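Side-chain contacts in NAD-dependent L-serine dehydrogenase (Pseudomonas aeruginosa, PDB 3OBB), which catalyses the NAD-dependent oxidation of L-serine and methyl-L-serine and works as a homotetramer built as a dimer of dimers: residues Gly214-Leu218 / Glu219-Pro223; Met191-Gly194 / Val195-Leu199; Leu34-Ser37 / Ala38-Leu42. One frame throughout, in Å; residues are numbered along the deposited sequence.

Contact 1 of 3, residues Gly214-Leu218 / Glu219-Pro223; sequences GNWAL and EVYNP
Glu219 N donates to Asn215 O over 3.0 Å, the first backbone bond of the short helix 216-220, whose N-cap is Asn215. The donor lies in the carbonyl plane, but the N-H is bent well away from straight. The Asn215 side chain caps the same turn: Leu218 N meets OD1 at 3.2 Å, from above the plane of the side-chain carbonyl, and Ala217 N adds a weak bond to OD1. Asparagine suits the place because its oxygen takes up amide hydrogens of the first turn while ND2 donates to Thr187 on helix 168-196 and to Gly213 O, which holds the amide fixed. At the far end, a water donates to Leu218 O at 2.8 Å and accepts from Asn222 ND2 at 3.0 Å, linking the helix to the loop that follows; Asn222 OD1 is turned to Trp224 N. Leu218 lays CD2 against this same ND2, the two side chains set at a slant to each other.

The packing is dominated by the indole of Trp216. Its CG stands anti to the backbone N (chi1 -172°), which carries the ring forward along the helix, and a methyl of Val220, CG1, sits over one face in a CH-pi contact 3.9 Å from the centroid of the six-membered ring. Beside it the Tyr221 ring points the same way, its plane inclined by 25° and slid so far that the two rings barely overlap. Tyrosine fits here because its ring packs among apolar groups while OH reaches Asp286. Trp216 and Leu218 also pack on the second subunit, against its Ser211 and Leu179 respectively. The closest touch between the two aromatic side chains is Trp216 CH2 to Tyr221 CD1, at 3.4 Å.

Contact 2 of 3, residues Met191-Gly194 / Val195-Leu199; sequences MALG and VANGL
A Schellman motif closes the long helix 168-196, with Gly194 and Leu199 meeting across it. Leu199 N donates to Gly194 O over 3.1 Å, and inside that loop Gly198 N bonds to Val195 O at 3.2 Å. Gly198 is the C-prime residue: its phi is positive, at 101°, where a CB would be jammed against the preceding carbonyl oxygen, so glycine is the natural choice. Gly194 O is gripped twice, since Asn197 N also donates to it at 3.0 Å; the two donors come from opposite faces of the carbonyl plane, each well out of it. Leu199 lays CB on this oxygen and brings CD2 near Gly194 CA, a fit helped by the lack of a side chain on the glycine.

The side chain of Asn197 adds a further bond to the helix end. CG lies anti to the carbonyl carbon (chi1 -82°), which folds the amide back along the helix until ND2 donates to Leu193 O at 2.9 Å. This bond is fairly straight, at 160°, and the oxygen lies near the amide plane. Asparagine thus supplies a good donor to a carbonyl that gets only a weak bond from the backbone, from Asn197 N. ND2 also passes 3.3 Å from Leu193 CD1, and it makes weak bonds to Ser260 and Ala256 of the second subunit. One turn earlier the helix is regular: Val195 N bonds to Met191 O, with Val195 CG2 close against the same oxygen, and Ala196 N bonds to Ala192 O.

Around this end, Met191, a selenomethionine, and Val195 lean on Ala201 of helix 201-209, while Leu199 reaches Leu204 of that helix. Ala192 rests on helix 291-294, and the second subunit lies against Leu193, Ala196, Asn197 and Leu199.

Contact 3 of 3, residues Leu34-Ser37 / Ala38-Leu42; sequences LVQS and AVDGL
Gln36 reaches Asp40 one turn on because its CG stands anti to the backbone N (chi1 -178°) and its chain then bends at chi2, swinging the amide along the surface of the helix. Asp40 answers with CG anti to its carbonyl carbon (chi1 -63°), which turns the carboxylate back toward the helix start. This is the first part of helix 36-44, the helical link of a beta-alpha-beta unit between strands 28-32 and 48-49 in the Rossmann-type NAD-binding domain. The side chains meet in a single hydrogen bond, Gln36 NE2 to Asp40 OD1 at 2.9 Å. The oxygen lies close to the amide plane of Gln36, yet the nitrogen comes to OD1 from above the carboxylate plane, and the two flat groups are inclined by 30°.

Glutamine suits an exposed first turn because its long chain can curl to a partner four residues ahead, and aspartate suits its place because its short side chain puts an acceptor oxygen within reach of that amide. The same residues are joined through the backbone, Asp40 N to Gln36 O at 2.8 Å. On either side of this bond run Val39 N to Val35 O, at 3.3 Å, and Gly41 N to Ser37 O, at 3.0 Å.

Val35 is the N-cap residue. A valine has no side-chain acceptor for the first amides, and its own N bonds to Asp33 OD2, from a residue of the NAD-binding site. Ala38 is small enough to lie against Asp33, and the branched, buried Val39 packs on Leu11 and Asp33. Farther along, Leu42 packs on helix 15-24, so the buried flank of the helix is apolar while Gln36 and Asp40 are exposed. Within the first turn, Val35 CB comes to 4.2 Å from Ala38 CB, an apolar contact.

Along the chain, contact 3 comes first, then contact 2, then contact 1. Contact 3 starts a helix of the Rossmann-type domain, beside the NAD-binding residues; the other two belong to the largely helical C-terminal part, where contact 2 ends helix 168-196 and contact 1 forms helix 216-220, with helix 201-209 packed against both. The centres of contacts 1 and 2 are about 17 Å apart, and they touch where Asn222 ND2 lies 4.0 Å from Met191 SE. Contact 3 is distant, its centre about 34 Å from that of contact 1 and 46 Å from that of contact 2. Contacts 1 and 2 thus help form the subunit interface, whereas contact 3, in the nucleotide-binding part, touches no other chain of the tetramer.

Contact 1 of 3, residues Gly214-Leu218 / Glu219-Pro223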
ATOM      1  N   GLY A 214      -1.313  20.684  -6.035  1.00 29.30           N
ATOM      2  CA  GLY A 214      -0.061  21.228  -6.559  1.00 28.58           C
ATOM      3  C   GLY A 214       1.207  20.659  -5.938  1.00 28.13           C
ATOM      4  O   GLY A 214       1.283  20.432  -4.712  1.00 27.68           O
ATOM      5  N   ASN A 215       2.218  20.428  -6.775  1.00 27.81           N
ATOM      6  CA  ASN A 215       3.482  19.880  -6.287  1.00 27.22           C
ATOM      7  C   ASN A 215       4.621  20.101  -7.275  1.00 28.36           C
ATOM      8  O   ASN A 215       4.420  20.555  -8.436  1.00 27.98           O
ATOM      9  CB  ASN A 215       3.323  18.402  -5.922  1.00 26.48           C
ATOM     10  CG  ASN A 215       3.054  17.549  -7.134  1.00 27.67           C
ATOM     11  OD1 ASN A 215       3.938  17.341  -7.934  1.00 30.47           O
ATOM     12  ND2 ASN A 215       1.822  17.093  -7.297  1.00 30.28           N
ATOM     13  N   TRP A 216       5.828  19.811  -6.805  1.00 27.91           N
ATOM     14  CA  TRP A 216       7.014  19.979  -7.613  1.00 29.38           C
ATOM     15  C   TRP A 216       6.933  19.261  -8.979  1.00 29.63           C
ATOM     16  O   TRP A 216       7.308  19.840  -9.999  1.00 30.82           O
ATOM     17  CB  TRP A 216       8.205  19.470  -6.836  1.00 28.60           C
ATOM     18  CG  TRP A 216       9.539  19.766  -7.483  1.00 31.83           C
ATOM     19  CD1 TRP A 216      10.271  20.913  -7.352  1.00 29.44           C
ATOM     20  CD2 TRP A 216      10.328  18.866  -8.333  1.00 29.37           C
ATOM     21  NE1 TRP A 216      11.473  20.769  -8.035  1.00 33.10           N
ATOM     22  CE2 TRP A 216      11.527  19.534  -8.641  1.00 30.00           C
ATOM     23  CE3 TRP A 216      10.124  17.562  -8.835  1.00 29.64           C
ATOM     24  CZ2 TRP A 216      12.535  18.951  -9.448  1.00 31.71           C
ATOM     25  CZ3 TRP A 216      11.108  16.976  -9.628  1.00 29.23           C
ATOM     26  CH2 TRP A 216      12.306  17.665  -9.917  1.00 30.12           C
ATOM     27  N   ALA A 217       6.431  18.022  -9.008  1.00 29.63           N
ATOM     28  CA  ALA A 217       6.361  17.293 -10.273  1.00 30.17           C
ATOM     29  C   ALA A 217       5.506  18.070 -11.269  1.00 31.11           C
ATOM     30  O   ALA A 217       5.837  18.123 -12.443  1.00 31.36           O
ATOM     31  CB  ALA A 217       5.795  15.914 -10.093  1.00 29.39           C
ATOM     32  N   LEU A 218       4.393  18.632 -10.785  1.00 30.44           N
ATOM     33  CA  LEU A 218       3.470  19.343 -11.647  1.00 30.89           C
ATOM     34  C   LEU A 218       4.050  20.693 -12.086  1.00 31.86           C
ATOM     35  O   LEU A 218       3.697  21.203 -13.158  1.00 31.98           O
ATOM     36  CB  LEU A 218       2.124  19.551 -10.942  1.00 30.38           C
ATOM     37  CG  LEU A 218       1.151  18.357 -10.887  1.00 28.05           C
ATOM     38  CD1 LEU A 218       0.024  18.645  -9.879  1.00 27.63           C
ATOM     39  CD2 LEU A 218       0.526  17.968 -12.259  1.00 22.30           C
ATOM     40  N   GLU A 219       4.945  21.265 -11.280  1.00 31.59           N
ATOM     41  CA  GLU A 219       5.512  22.575 -11.629  1.00 32.93           C
ATOM     42  C   GLU A 219       6.561  22.443 -12.720  1.00 33.49           C
ATOM     43  O   GLU A 219       6.701  23.312 -13.552  1.00 34.13           O
ATOM     44  CB  GLU A 219       6.145  23.249 -10.398  1.00 32.86           C
ATOM     45  CG  GLU A 219       5.153  23.668  -9.338  1.00 31.63           C
ATOM     46  CD  GLU A 219       4.395  24.929  -9.740  1.00 37.44           C
ATOM     47  OE1 GLU A 219       3.201  25.062  -9.414  1.00 38.95           O
ATOM     48  OE2 GLU A 219       4.990  25.807 -10.366  1.00 38.62           O
ATOM     49  N   VAL A 220       7.310  21.342 -12.707  1.00 34.14           N
ATOM     50  CA  VAL A 220       8.617  21.342 -13.339  1.00 34.62           C
ATOM     51  C   VAL A 220       8.951  19.999 -13.976  1.00 34.09           C
ATOM     52  O   VAL A 220       9.941  19.874 -14.681  1.00 34.56           O
ATOM     53  CB  VAL A 220       9.638  21.879 -12.250  1.00 36.56           C
ATOM     54  CG1 VAL A 220      10.827  20.972 -11.951  1.00 35.53           C
ATOM     55  CG2 VAL A 220       9.975  23.413 -12.449  1.00 37.62           C
ATOM     56  N   TYR A 221       8.109  18.985 -13.776  1.00 32.50           N
ATOM     57  CA  TYR A 221       8.537  17.634 -14.145  1.00 31.90           C
ATOM     58  C   TYR A 221       7.348  16.697 -14.375  1.00 30.82           C
ATOM     59  O   TYR A 221       7.249  15.628 -13.748  1.00 28.92           O
ATOM     60  CB  TYR A 221       9.375  17.090 -12.998  1.00 31.06           C
ATOM     61  CG  TYR A 221      10.574  16.278 -13.352  1.00 30.76           C
ATOM     62  CD1 TYR A 221      11.856  16.807 -13.152  1.00 31.80           C
ATOM     63  CD2 TYR A 221      10.455  14.966 -13.828  1.00 30.62           C
ATOM     64  CE1 TYR A 221      12.974  16.088 -13.434  1.00 33.78           C
ATOM     65  CE2 TYR A 221      11.589  14.218 -14.136  1.00 32.65           C
ATOM     66  CZ  TYR A 221      12.852  14.778 -13.907  1.00 34.16           C
ATOM     67  OH  TYR A 221      14.004  14.059 -14.161  1.00 32.15           O
ATOM     68  N   ASN A 222       6.451  17.097 -15.268  1.00 30.76           N
ATOM     69  CA  ASN A 222       5.183  16.383 -15.412  1.00 30.39           C
ATOM     70  C   ASN A 222       5.404  14.999 -16.040  1.00 29.50           C
ATOM     71  O   ASN A 222       6.077  14.907 -17.059  1.00 30.76           O
ATOM     72  CB  ASN A 222       4.185  17.240 -16.209  1.00 30.65           C
ATOM     73  CG  ASN A 222       2.789  16.611 -16.237  1.00 33.11           C
ATOM     74  OD1 ASN A 222       2.605  15.510 -16.820  1.00 32.15           O
ATOM     75  ND2 ASN A 222       1.813  17.253 -15.548  1.00 29.09           N
ATOM     76  N   PRO A 223       4.892  13.907 -15.418  1.00 29.45           N
ATOM     77  CA  PRO A 223       5.148  12.560 -15.974  1.00 28.47           C
ATOM     78  C   PRO A 223       4.385  12.134 -17.233  1.00 29.01           C
ATOM     79  O   PRO A 223       4.684  11.068 -17.781  1.00 28.97           O
ATOM     80  CB  PRO A 223       4.782  11.643 -14.802  1.00 28.54           C
ATOM     81  CG  PRO A 223       3.703  12.385 -14.110  1.00 26.90           C
ATOM     82  CD  PRO A 223       4.145  13.808 -14.140  1.00 28.38           C
TER
HETATM   83  O   HOH W   1       2.096  20.171 -15.173  1.00 34.73           O

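Contact 2 of 3, residues Met191-Gly194 / Val195-Leu199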
HETATM    1  N   MSE A 191      -2.950  11.847 -13.163  1.00 29.10           N
HETATM    2  CA  MSE A 191      -2.993  12.188 -14.603  1.00 30.64           C
HETATM    3  C   MSE A 191      -3.686  11.087 -15.405  1.00 30.92           C
HETATM    4  O   MSE A 191      -4.540  11.352 -16.262  1.00 32.52           O
HETATM    5  CB  MSE A 191      -1.566  12.399 -15.167  1.00 30.90           C
HETATM    6  CG  MSE A 191      -0.814  13.656 -14.643  1.00 31.77           C
HETATM    7 SE   MSE A 191      -1.678  15.319 -15.186  1.00 42.15          SE
HETATM    8  CE  MSE A 191      -1.600  15.096 -17.144  1.00 28.16           C
ATOM      9  N   ALA A 192      -3.342   9.845 -15.100  1.00 30.40           N
ATOM     10  CA  ALA A 192      -3.875   8.687 -15.826  1.00 31.09           C
ATOM     11  C   ALA A 192      -5.354   8.501 -15.521  1.00 31.08           C
ATOM     12  O   ALA A 192      -6.159   8.244 -16.412  1.00 31.35           O
ATOM     13  CB  ALA A 192      -3.065   7.425 -15.458  1.00 30.98           C
ATOM     14  N   LEU A 193      -5.722   8.690 -14.257  1.00 31.05           N
ATOM     15  CA  LEU A 193      -7.137   8.615 -13.871  1.00 31.36           C
ATOM     16  C   LEU A 193      -7.989   9.678 -14.640  1.00 32.55           C
ATOM     17  O   LEU A 193      -9.045   9.360 -15.227  1.00 32.14           O
ATOM     18  CB  LEU A 193      -7.264   8.754 -12.350  1.00 30.26           C
ATOM     19  CG  LEU A 193      -8.667   8.719 -11.722  1.00 33.66           C
ATOM     20  CD1 LEU A 193      -9.459   7.442 -12.157  1.00 32.76           C
ATOM     21  CD2 LEU A 193      -8.600   8.888 -10.185  1.00 30.70           C
ATOM     22  N   GLY A 194      -7.535  10.935 -14.612  1.00 31.73           N
ATOM     23  CA  GLY A 194      -8.241  12.012 -15.321  1.00 32.17           C
ATOM     24  C   GLY A 194      -8.389  11.736 -16.817  1.00 32.91           C
ATOM     25  O   GLY A 194      -9.506  11.796 -17.366  1.00 33.44           O
ATOM     26  N   VAL A 195      -7.271  11.417 -17.472  1.00 32.69           N
ATOM     27  CA  VAL A 195      -7.262  11.149 -18.919  1.00 34.11           C
ATOM     28  C   VAL A 195      -8.147   9.934 -19.268  1.00 34.53           C
ATOM     29  O   VAL A 195      -8.790   9.923 -20.311  1.00 34.80           O
ATOM     30  CB  VAL A 195      -5.823  10.938 -19.464  1.00 34.03           C
ATOM     31  CG1 VAL A 195      -5.828  10.608 -20.982  1.00 35.00           C
ATOM     32  CG2 VAL A 195      -5.012  12.159 -19.244  1.00 33.33           C
ATOM     33  N   ALA A 196      -8.164   8.928 -18.392  1.00 33.90           N
ATOM     34  CA  ALA A 196      -8.974   7.721 -18.602  1.00 34.71           C
ATOM     35  C   ALA A 196     -10.457   8.036 -18.493  1.00 35.35           C
ATOM     36  O   ALA A 196     -11.275   7.294 -18.999  1.00 34.27           O
ATOM     37  CB  ALA A 196      -8.595   6.642 -17.592  1.00 34.44           C
ATOM     38  N   ASN A 197     -10.782   9.153 -17.834  1.00 35.46           N
ATOM     39  CA  ASN A 197     -12.136   9.549 -17.597  1.00 36.80           C
ATOM     40  C   ASN A 197     -12.528  10.722 -18.488  1.00 38.05           C
ATOM     41  O   ASN A 197     -13.509  11.418 -18.207  1.00 37.71           O
ATOM     42  CB  ASN A 197     -12.340   9.857 -16.108  1.00 36.92           C
ATOM     43  CG  ASN A 197     -12.587   8.590 -15.291  1.00 38.96           C
ATOM     44  OD1 ASN A 197     -13.682   8.026 -15.315  1.00 40.52           O
ATOM     45  ND2 ASN A 197     -11.578   8.138 -14.576  1.00 35.66           N
ATOM     46  N   GLY A 198     -11.751  10.921 -19.561  1.00 38.44           N
ATOM     47  CA  GLY A 198     -12.118  11.839 -20.648  1.00 39.64           C
ATOM     48  C   GLY A 198     -11.460  13.222 -20.690  1.00 39.81           C
ATOM     49  O   GLY A 198     -11.831  14.060 -21.527  1.00 40.49           O
ATOM     50  N   LEU A 199     -10.495  13.477 -19.804  1.00 38.40           N
ATOM     51  CA  LEU A 199      -9.873  14.811 -19.715  1.00 38.20           C
ATOM     52  C   LEU A 199      -8.658  14.968 -20.617  1.00 37.93           C
ATOM     53  O   LEU A 199      -7.961  14.004 -20.878  1.00 37.98           O
ATOM     54  CB  LEU A 199      -9.451  15.113 -18.283  1.00 37.26           C
ATOM     55  CG  LEU A 199     -10.443  15.834 -17.362  1.00 38.82           C
ATOM     56  CD1 LEU A 199     -11.881  15.314 -17.491  1.00 38.95           C
ATOM     57  CD2 LEU A 199      -9.949  15.702 -15.936  1.00 37.05           C
TER

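Contact 3 of 3, residues Leu34-Ser37 / Ala38-Leu42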
ATOM      1  N   LEU A  34      37.451   6.055 -10.902  1.00 44.57           N
ATOM      2  CA  LEU A  34      37.748   4.727 -11.454  1.00 47.93           C
ATOM      3  C   LEU A  34      37.730   4.640 -12.993  1.00 47.00           C
ATOM      4  O   LEU A  34      38.251   3.692 -13.566  1.00 48.33           O
ATOM      5  CB  LEU A  34      36.729   3.733 -10.892  1.00 48.99           C
ATOM      6  CG  LEU A  34      36.997   2.734  -9.761  1.00 53.28           C
ATOM      7  CD1 LEU A  34      38.073   3.159  -8.754  1.00 55.57           C
ATOM      8  CD2 LEU A  34      35.651   2.506  -9.093  1.00 50.47           C
ATOM      9  N   VAL A  35      37.056   5.589 -13.643  1.00 44.37           N
ATOM     10  CA  VAL A  35      36.940   5.599 -15.109  1.00 43.55           C
ATOM     11  C   VAL A  35      37.917   6.637 -15.667  1.00 42.92           C
ATOM     12  O   VAL A  35      37.838   7.811 -15.331  1.00 41.51           O
ATOM     13  CB  VAL A  35      35.463   5.895 -15.566  1.00 41.81           C
ATOM     14  CG1 VAL A  35      35.333   5.816 -17.111  1.00 40.24           C
ATOM     15  CG2 VAL A  35      34.452   4.927 -14.852  1.00 40.39           C
ATOM     16  N   GLN A  36      38.831   6.204 -16.511  1.00 44.92           N
ATOM     17  CA  GLN A  36      39.910   7.080 -17.004  1.00 46.34           C
ATOM     18  C   GLN A  36      39.386   8.284 -17.796  1.00 45.15           C
ATOM     19  O   GLN A  36      39.923   9.390 -17.672  1.00 45.43           O
ATOM     20  CB  GLN A  36      40.908   6.278 -17.850  1.00 48.56           C
ATOM     21  CG  GLN A  36      42.113   7.078 -18.381  1.00 49.07           C
ATOM     22  CD  GLN A  36      42.979   7.609 -17.274  1.00 49.13           C
ATOM     23  OE1 GLN A  36      43.505   6.854 -16.488  1.00 52.62           O
ATOM     24  NE2 GLN A  36      43.098   8.920 -17.186  1.00 50.10           N
ATOM     25  N   SER A  37      38.349   8.052 -18.603  1.00 43.82           N
ATOM     26  CA  SER A  37      37.760   9.086 -19.434  1.00 41.88           C
ATOM     27  C   SER A  37      37.106  10.179 -18.557  1.00 40.99           C
ATOM     28  O   SER A  37      37.212  11.371 -18.879  1.00 39.83           O
ATOM     29  CB  SER A  37      36.761   8.479 -20.459  1.00 41.75           C
ATOM     30  OG  SER A  37      35.605   7.900 -19.833  1.00 38.45           O
ATOM     31  N   ALA A  38      36.455   9.779 -17.448  1.00 40.01           N
ATOM     32  CA  ALA A  38      35.942  10.766 -16.473  1.00 38.40           C
ATOM     33  C   ALA A  38      37.072  11.658 -15.923  1.00 38.94           C
ATOM     34  O   ALA A  38      36.925  12.887 -15.821  1.00 37.76           O
ATOM     35  CB  ALA A  38      35.168  10.079 -15.323  1.00 39.01           C
ATOM     36  N   VAL A  39      38.209  11.038 -15.598  1.00 40.16           N
ATOM     37  CA  VAL A  39      39.384  11.768 -15.161  1.00 40.74           C
ATOM     38  C   VAL A  39      39.883  12.698 -16.288  1.00 41.61           C
ATOM     39  O   VAL A  39      40.170  13.875 -16.045  1.00 42.18           O
ATOM     40  CB  VAL A  39      40.511  10.797 -14.668  1.00 43.00           C
ATOM     41  CG1 VAL A  39      41.811  11.546 -14.445  1.00 45.15           C
ATOM     42  CG2 VAL A  39      40.099  10.061 -13.398  1.00 41.71           C
ATOM     43  N   ASP A  40      39.998  12.175 -17.512  1.00 42.24           N
ATOM     44  CA  ASP A  40      40.537  12.962 -18.640  1.00 42.93           C
ATOM     45  C   ASP A  40      39.708  14.200 -18.934  1.00 41.29           C
ATOM     46  O   ASP A  40      40.246  15.244 -19.280  1.00 42.48           O
ATOM     47  CB  ASP A  40      40.636  12.131 -19.912  1.00 43.20           C
ATOM     48  CG  ASP A  40      41.597  10.980 -19.790  1.00 46.05           C
ATOM     49  OD1 ASP A  40      42.626  11.067 -19.059  1.00 45.91           O
ATOM     50  OD2 ASP A  40      41.303   9.974 -20.468  1.00 48.85           O
ATOM     51  N   GLY A  41      38.405  14.068 -18.790  1.00 40.72           N
ATOM     52  CA  GLY A  41      37.469  15.200 -18.917  1.00 40.84           C
ATOM     53  C   GLY A  41      37.827  16.346 -17.977  1.00 41.11           C
ATOM     54  O   GLY A  41      37.844  17.503 -18.364  1.00 41.78           O
ATOM     55  N   LEU A  42      38.136  16.004 -16.736  1.00 41.23           N
ATOM     56  CA  LEU A  42      38.514  16.993 -15.745  1.00 40.83           C
ATOM     57  C   LEU A  42      39.896  17.521 -16.015  1.00 40.91           C
ATOM     58  O   LEU A  42      40.116  18.697 -15.850  1.00 41.85           O
ATOM     59  CB  LEU A  42      38.407  16.431 -14.306  1.00 41.07           C
ATOM     60  CG  LEU A  42      37.152  16.781 -13.493  1.00 39.06           C
ATOM     61  CD1 LEU A  42      37.147  18.273 -13.147  1.00 38.08           C
ATOM     62  CD2 LEU A  42      35.865  16.382 -14.243  1.00 37.20           C
TER